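Local coordinates for CRISPR-associated protein CasA/Cse1 (Thermus thermophilus, PDB 4AN8) that serves as the CasA (Cse1) subunit of the type I-E Cascade ribonucleoprotein complex, which probably targets invading nucleic acids in CRISPR adaptive immunity, at residues P48-E53 with L356-E361; L193-N198 with T342-G347. All coordinates share one frame; numbering follows the deposited sequence.

Contact 1 (P48-E53 with L356-E361)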
loop_
_atom_site.group_PDB
_atom_site.type_symbol
_atom_site.label_atom_id
_atom_site.label_comp_id
_atom_site.label_asym_id
_atom_site.label_seq_id
_atom_site.Cartn_x
_atom_site.Cartn_y
_atom_site.Cartn_z
ATOM N N PRO A 48 -4.576 -2.709 13.051
ATOM C CA PRO A 48 -4.356 -1.263 13.006
ATOM C C PRO A 48 -3.231 -0.874 12.039
ATOM O O PRO A 48 -3.253 0.225 11.495
ATOM C CB PRO A 48 -3.975 -0.911 14.452
ATOM C CG PRO A 48 -3.489 -2.177 15.046
ATOM C CD PRO A 48 -4.259 -3.288 14.365
ATOM N N SER A 49 -2.271 -1.767 11.820
ATOM C CA SER A 49 -1.177 -1.491 10.888
ATOM C C SER A 49 -1.456 -1.786 9.416
ATOM O O SER A 49 -1.652 -2.940 9.025
ATOM C CB SER A 49 0.041 -2.309 11.260
ATOM O OG SER A 49 0.945 -2.188 10.203
ATOM N N PRO A 50 -1.412 -0.749 8.579
ATOM C CA PRO A 50 -1.610 -0.969 7.139
ATOM C C PRO A 50 -0.491 -1.821 6.502
ATOM O O PRO A 50 -0.735 -2.471 5.472
ATOM C CB PRO A 50 -1.620 0.453 6.552
ATOM C CG PRO A 50 -1.907 1.384 7.767
ATOM C CD PRO A 50 -1.277 0.676 8.936
ATOM N N LEU A 51 0.709 -1.813 7.088
ATOM C CA LEU A 51 1.798 -2.642 6.580
ATOM C C LEU A 51 1.493 -4.111 6.881
ATOM O O LEU A 51 1.695 -4.971 6.038
ATOM C CB LEU A 51 3.146 -2.233 7.193
ATOM C CG LEU A 51 3.533 -0.743 7.068
ATOM C CD1 LEU A 51 4.991 -0.537 7.505
ATOM C CD2 LEU A 51 3.272 -0.170 5.648
ATOM N N GLU A 52 1.019 -4.386 8.088
ATOM C CA GLU A 52 0.588 -5.729 8.461
ATOM C C GLU A 52 -0.471 -6.249 7.514
ATOM O O GLU A 52 -0.379 -7.365 7.015
ATOM C CB GLU A 52 0.038 -5.758 9.891
ATOM C CG GLU A 52 1.032 -6.204 10.919
ATOM C CD GLU A 52 0.448 -6.304 12.345
ATOM O OE1 GLU A 52 -0.797 -6.319 12.518
ATOM O OE2 GLU A 52 1.239 -6.369 13.302
ATOM N N GLU A 53 -1.484 -5.435 7.263
ATOM C CA GLU A 53 -2.546 -5.833 6.354
ATOM C C GLU A 53 -1.971 -6.172 4.972
ATOM O O GLU A 53 -2.361 -7.171 4.361
ATOM C CB GLU A 53 -3.579 -4.715 6.239
ATOM C CG GLU A 53 -4.781 -5.022 5.353
ATOM C CD GLU A 53 -5.809 -3.874 5.381
ATOM O OE1 GLU A 53 -5.620 -2.939 6.178
ATOM O OE2 GLU A 53 -6.790 -3.882 4.602
ATOM N N LEU A 356 8.213 8.427 7.392
ATOM C CA LEU A 356 7.502 9.552 8.007
ATOM C C LEU A 356 6.128 9.186 8.532
ATOM O O LEU A 356 5.599 9.839 9.441
ATOM C CB LEU A 356 7.337 10.707 7.014
ATOM C CG LEU A 356 8.613 11.300 6.424
ATOM C CD1 LEU A 356 8.264 12.421 5.474
ATOM C CD2 LEU A 356 9.546 11.792 7.535
ATOM N N ASP A 357 5.522 8.168 7.939
ATOM C CA ASP A 357 4.118 7.893 8.210
ATOM C C ASP A 357 3.695 6.600 7.527
ATOM O O ASP A 357 4.336 6.131 6.580
ATOM C CB ASP A 357 3.247 9.061 7.724
ATOM C CG ASP A 357 1.850 9.071 8.354
ATOM O OD1 ASP A 357 1.668 8.536 9.472
ATOM O OD2 ASP A 357 0.922 9.637 7.723
ATOM N N ILE A 358 2.596 6.046 8.015
ATOM C CA ILE A 358 2.047 4.815 7.495
ATOM C C ILE A 358 0.557 5.054 7.297
ATOM O O ILE A 358 -0.112 5.573 8.175
ATOM C CB ILE A 358 2.388 3.683 8.466
ATOM C CG1 ILE A 358 3.823 3.246 8.214
ATOM C CG2 ILE A 358 1.492 2.530 8.322
ATOM C CD1 ILE A 358 4.459 2.636 9.400
ATOM N N ARG A 359 0.044 4.732 6.117
ATOM C CA ARG A 359 -1.308 5.145 5.767
ATOM C C ARG A 359 -2.143 4.048 5.131
ATOM O O ARG A 359 -1.629 3.235 4.352
ATOM C CB ARG A 359 -1.266 6.367 4.840
ATOM C CG ARG A 359 -1.332 7.677 5.595
ATOM C CD ARG A 359 -0.809 8.861 4.801
ATOM N NE ARG A 359 -1.490 9.063 3.522
ATOM C CZ ARG A 359 -1.074 9.931 2.603
ATOM N NH1 ARG A 359 0.003 10.672 2.853
ATOM N NH2 ARG A 359 -1.723 10.068 1.449
ATOM N N ARG A 360 -3.432 4.062 5.479
ATOM C CA ARG A 360 -4.463 3.243 4.875
ATOM C C ARG A 360 -5.502 4.167 4.237
ATOM O O ARG A 360 -6.153 4.954 4.919
ATOM C CB ARG A 360 -5.120 2.343 5.932
ATOM C CG ARG A 360 -6.426 1.661 5.497
ATOM C CD ARG A 360 -6.673 0.311 6.226
ATOM N NE ARG A 360 -6.229 0.363 7.613
ATOM C CZ ARG A 360 -5.499 -0.562 8.230
ATOM N NH1 ARG A 360 -5.110 -1.658 7.621
ATOM N NH2 ARG A 360 -5.155 -0.374 9.487
ATOM N N GLU A 361 -5.659 4.090 2.923
ATOM C CA GLU A 361 -6.725 4.858 2.289
ATOM C C GLU A 361 -7.795 3.976 1.652
ATOM O O GLU A 361 -7.501 2.920 1.123
ATOM C CB GLU A 361 -6.161 5.875 1.306
ATOM C CG GLU A 361 -6.031 7.218 1.952
ATOM C CD GLU A 361 -4.911 8.033 1.386
ATOM O OE1 GLU A 361 -4.800 8.107 0.136
ATOM O OE2 GLU A 361 -4.145 8.599 2.204
#

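Contact 2 (L193-N198 with T342-G347)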
loop_
_atom_site.group_PDB
_atom_site.type_symbol
_atom_site.label_atom_id
_atom_site.label_comp_id
_atom_site.label_asym_id
_atom_site.label_seq_id
_atom_site.Cartn_x
_atom_site.Cartn_y
_atom_site.Cartn_z
ATOM N N LEU A 193 -4.948 -2.521 -3.109
ATOM C CA LEU A 193 -5.590 -3.738 -2.632
ATOM C C LEU A 193 -7.103 -3.669 -2.727
ATOM O O LEU A 193 -7.769 -3.269 -1.780
ATOM C CB LEU A 193 -5.178 -4.024 -1.182
ATOM C CG LEU A 193 -5.789 -5.297 -0.610
ATOM C CD1 LEU A 193 -4.860 -6.490 -0.882
ATOM C CD2 LEU A 193 -6.090 -5.142 0.881
ATOM N N PRO A 194 -7.661 -4.053 -3.880
ATOM C CA PRO A 194 -9.116 -4.133 -3.993
ATOM C C PRO A 194 -9.670 -5.049 -2.907
ATOM O O PRO A 194 -9.015 -6.018 -2.503
ATOM C CB PRO A 194 -9.327 -4.766 -5.360
ATOM C CG PRO A 194 -8.129 -4.371 -6.123
ATOM C CD PRO A 194 -6.991 -4.411 -5.139
ATOM N N THR A 195 -10.869 -4.730 -2.435
ATOM C CA THR A 195 -11.401 -5.360 -1.245
ATOM C C THR A 195 -12.872 -5.672 -1.453
ATOM O O THR A 195 -13.618 -4.849 -2.006
ATOM C CB THR A 195 -11.185 -4.446 -0.022
ATOM O OG1 THR A 195 -9.807 -4.521 0.377
ATOM C CG2 THR A 195 -12.038 -4.853 1.129
ATOM N N GLY A 196 -13.275 -6.877 -1.053
ATOM C CA GLY A 196 -14.654 -7.298 -1.209
ATOM C C GLY A 196 -15.345 -7.326 0.130
ATOM O O GLY A 196 -14.919 -6.629 1.055
ATOM N N GLN A 197 -16.371 -8.156 0.266
ATOM C CA GLN A 197 -17.179 -8.147 1.491
ATOM C C GLN A 197 -16.743 -9.219 2.481
ATOM O O GLN A 197 -17.173 -9.232 3.627
ATOM C CB GLN A 197 -18.668 -8.279 1.175
ATOM C CG GLN A 197 -19.257 -7.035 0.543
ATOM C CD GLN A 197 -20.661 -6.738 1.033
ATOM O OE1 GLN A 197 -21.639 -7.270 0.502
ATOM N NE2 GLN A 197 -20.766 -5.890 2.057
ATOM N N ASN A 198 -15.902 -10.137 2.021
ATOM C CA ASN A 198 -15.247 -11.060 2.928
ATOM C C ASN A 198 -13.853 -11.320 2.406
ATOM O O ASN A 198 -13.494 -10.864 1.324
ATOM C CB ASN A 198 -16.043 -12.360 3.095
ATOM C CG ASN A 198 -16.377 -13.017 1.774
ATOM O OD1 ASN A 198 -15.505 -13.277 0.953
ATOM N ND2 ASN A 198 -17.649 -13.292 1.564
ATOM N N THR A 342 -14.522 -2.393 -2.766
ATOM C CA THR A 342 -13.807 -1.133 -2.551
ATOM C C THR A 342 -12.327 -1.225 -2.906
ATOM O O THR A 342 -11.828 -2.292 -3.257
ATOM C CB THR A 342 -13.932 -0.608 -1.111
ATOM O OG1 THR A 342 -13.129 -1.406 -0.243
ATOM C CG2 THR A 342 -15.351 -0.622 -0.636
ATOM N N LEU A 343 -11.627 -0.103 -2.810
ATOM C CA LEU A 343 -10.183 -0.090 -3.046
ATOM C C LEU A 343 -9.451 0.418 -1.820
ATOM O O LEU A 343 -9.677 1.561 -1.377
ATOM C CB LEU A 343 -9.849 0.800 -4.232
ATOM C CG LEU A 343 -8.396 1.032 -4.654
ATOM C CD1 LEU A 343 -7.717 -0.265 -5.151
ATOM C CD2 LEU A 343 -8.337 2.133 -5.729
ATOM N N ARG A 344 -8.580 -0.416 -1.255
ATOM C CA ARG A 344 -7.704 0.061 -0.192
ATOM C C ARG A 344 -6.322 0.400 -0.731
ATOM O O ARG A 344 -5.770 -0.340 -1.548
ATOM C CB ARG A 344 -7.602 -0.962 0.918
ATOM C CG ARG A 344 -8.925 -1.272 1.520
ATOM C CD ARG A 344 -8.737 -2.007 2.795
ATOM N NE ARG A 344 -9.939 -1.923 3.611
ATOM C CZ ARG A 344 -9.929 -2.025 4.933
ATOM N NH1 ARG A 344 -8.774 -2.207 5.569
ATOM N NH2 ARG A 344 -11.065 -1.940 5.612
ATOM N N VAL A 345 -5.774 1.528 -0.308
ATOM C CA VAL A 345 -4.389 1.839 -0.623
ATOM C C VAL A 345 -3.583 1.762 0.665
ATOM O O VAL A 345 -3.948 2.373 1.669
ATOM C CB VAL A 345 -4.223 3.216 -1.267
ATOM C CG1 VAL A 345 -2.737 3.452 -1.600
ATOM C CG2 VAL A 345 -5.092 3.320 -2.541
ATOM N N LEU A 346 -2.514 0.974 0.638
ATOM C CA LEU A 346 -1.653 0.746 1.801
ATOM C C LEU A 346 -0.196 1.050 1.459
ATOM O O LEU A 346 0.275 0.703 0.380
ATOM C CB LEU A 346 -1.755 -0.715 2.256
ATOM C CG LEU A 346 -3.151 -1.304 2.393
ATOM C CD1 LEU A 346 -3.093 -2.821 2.641
ATOM C CD2 LEU A 346 -3.941 -0.583 3.480
ATOM N N GLY A 347 0.523 1.680 2.376
ATOM C CA GLY A 347 1.931 1.974 2.155
ATOM C C GLY A 347 2.547 2.923 3.187
ATOM O O GLY A 347 1.886 3.325 4.139
#

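Contact 1 (P48-E53 with L356-E361)
Pro-50 sets its ring against Ile-358 and Arg-360, two side chains on the same face of strand 354-364. Pro-50 CD meets Ile-358 CG2 at 3.4 Å, a close fit for two carbons. Chi1 of -80° sets this CG2 branch anti to the backbone N, facing Pro-50, while CG1 and CD1 run along Leu-51 CD1. The leucine crosses Ile-358 at about a right angle, with Leu-51 CD1 3.7 Å from Ile-358 CD1. Helix 50-67 thus begins by laying its first turn on the edge strand of a three-stranded antiparallel sheet. Ser-49 is the N-cap: its OG takes a nearly straight bond from Glu-52 N (3.1 Å, 176°) and a weak one from Leu-51 N. Arg-360 bends at chi3 and brings its guanidinium round the start of the helix. Pro-50 CG sits over the middle of one guanidinium face, 4.0 Å off its plane. The carboxylate of Glu-53 comes to the guanidinium edge. An ion pair is plausible, but the modelled atoms are too close for its geometry to be trusted. On the far side of the strand, Arg-359 NE and NH2 both bond to Glu-361 OE2, a salt bridge within the strand, and NH1 bonds to Ser-298 O.

Contact 2 (L193-N198 with T342-G347)
This is an antiparallel strand pairing between the end of strand 191-195 and the start of strand 342-351. The first is an edge strand of a three-stranded sheet, and the second is its central strand. Leu-193 faces Arg-344 and Thr-195 faces Thr-342 as hydrogen-bonded pairs, each with two backbone bonds. In the first, Leu-193 N donates to Arg-344 O at 2.8 Å, and Arg-344 N returns a bond to Leu-193 O at 3.0 Å. In the second, Thr-195 N donates to Thr-342 O and Thr-342 N to Thr-195 O, both at 2.7 Å. Between them, Pro-194 faces Leu-343 as a non-hydrogen-bonded pair. Pro-194 CA adds a C-H...O contact to Thr-342 O (3.4 Å), which also accepts from Thr-195 N.

The side chains of Leu-193, Thr-195, Thr-342 and Arg-344 share one face. Thr-195 and Thr-342 lie side by side and point the same way. With chi1 at -76°, Thr-195 OG1 is beside its own backbone N and donates to Leu-193 O at 3.2 Å. That carbonyl therefore accepts two bonds, and the donors Thr-195 OG1 and Arg-344 N reach it from opposite faces of its plane. The extended chain of Arg-344 crosses the Thr-195 side chain at a slant, with Arg-344 CG 3.6 Å from Thr-195 OG1, and its NH1 pairs with Glu-53 of helix 50-67. Leu-193 CD2 and Leu-346 CD1 approach obliquely on this side, and both leucines also touch Glu-53. Pro-194 and Leu-343 occupy the other face, where the proline ring CD is near Leu-343 CD1.

After Thr-195 the chain leaves the sheet, and Asn-198 OD1 caps helix 199-206 at Glu-201 N. The alternating pairs are those of a twisted antiparallel beta sheet, with the proline, which has no N-H to give, in the non-hydrogen-bonded place.

Both contacts reach the same three-stranded antiparallel sheet and are partly buried. Contact 2 joins the central strand to one edge strand by backbone bonds. Contact 1 sets the start of a helix on the other edge strand, and its segments share no backbone bond. It relies on apolar packing, with an ion pair whose placement is doubtful. The two meet between the central strand and strand 354-364, where Glu-361 O probably accepts from Val-345 N at 2.6 Å. A salt bridge also ties them, with Glu-53 OE2 of contact 1 2.8 Å from Arg-344 NH1 of contact 2. Contact 1 has an exposed residue, Pro-48, at its margin, whereas no touching residue of contact 2 is fully exposed.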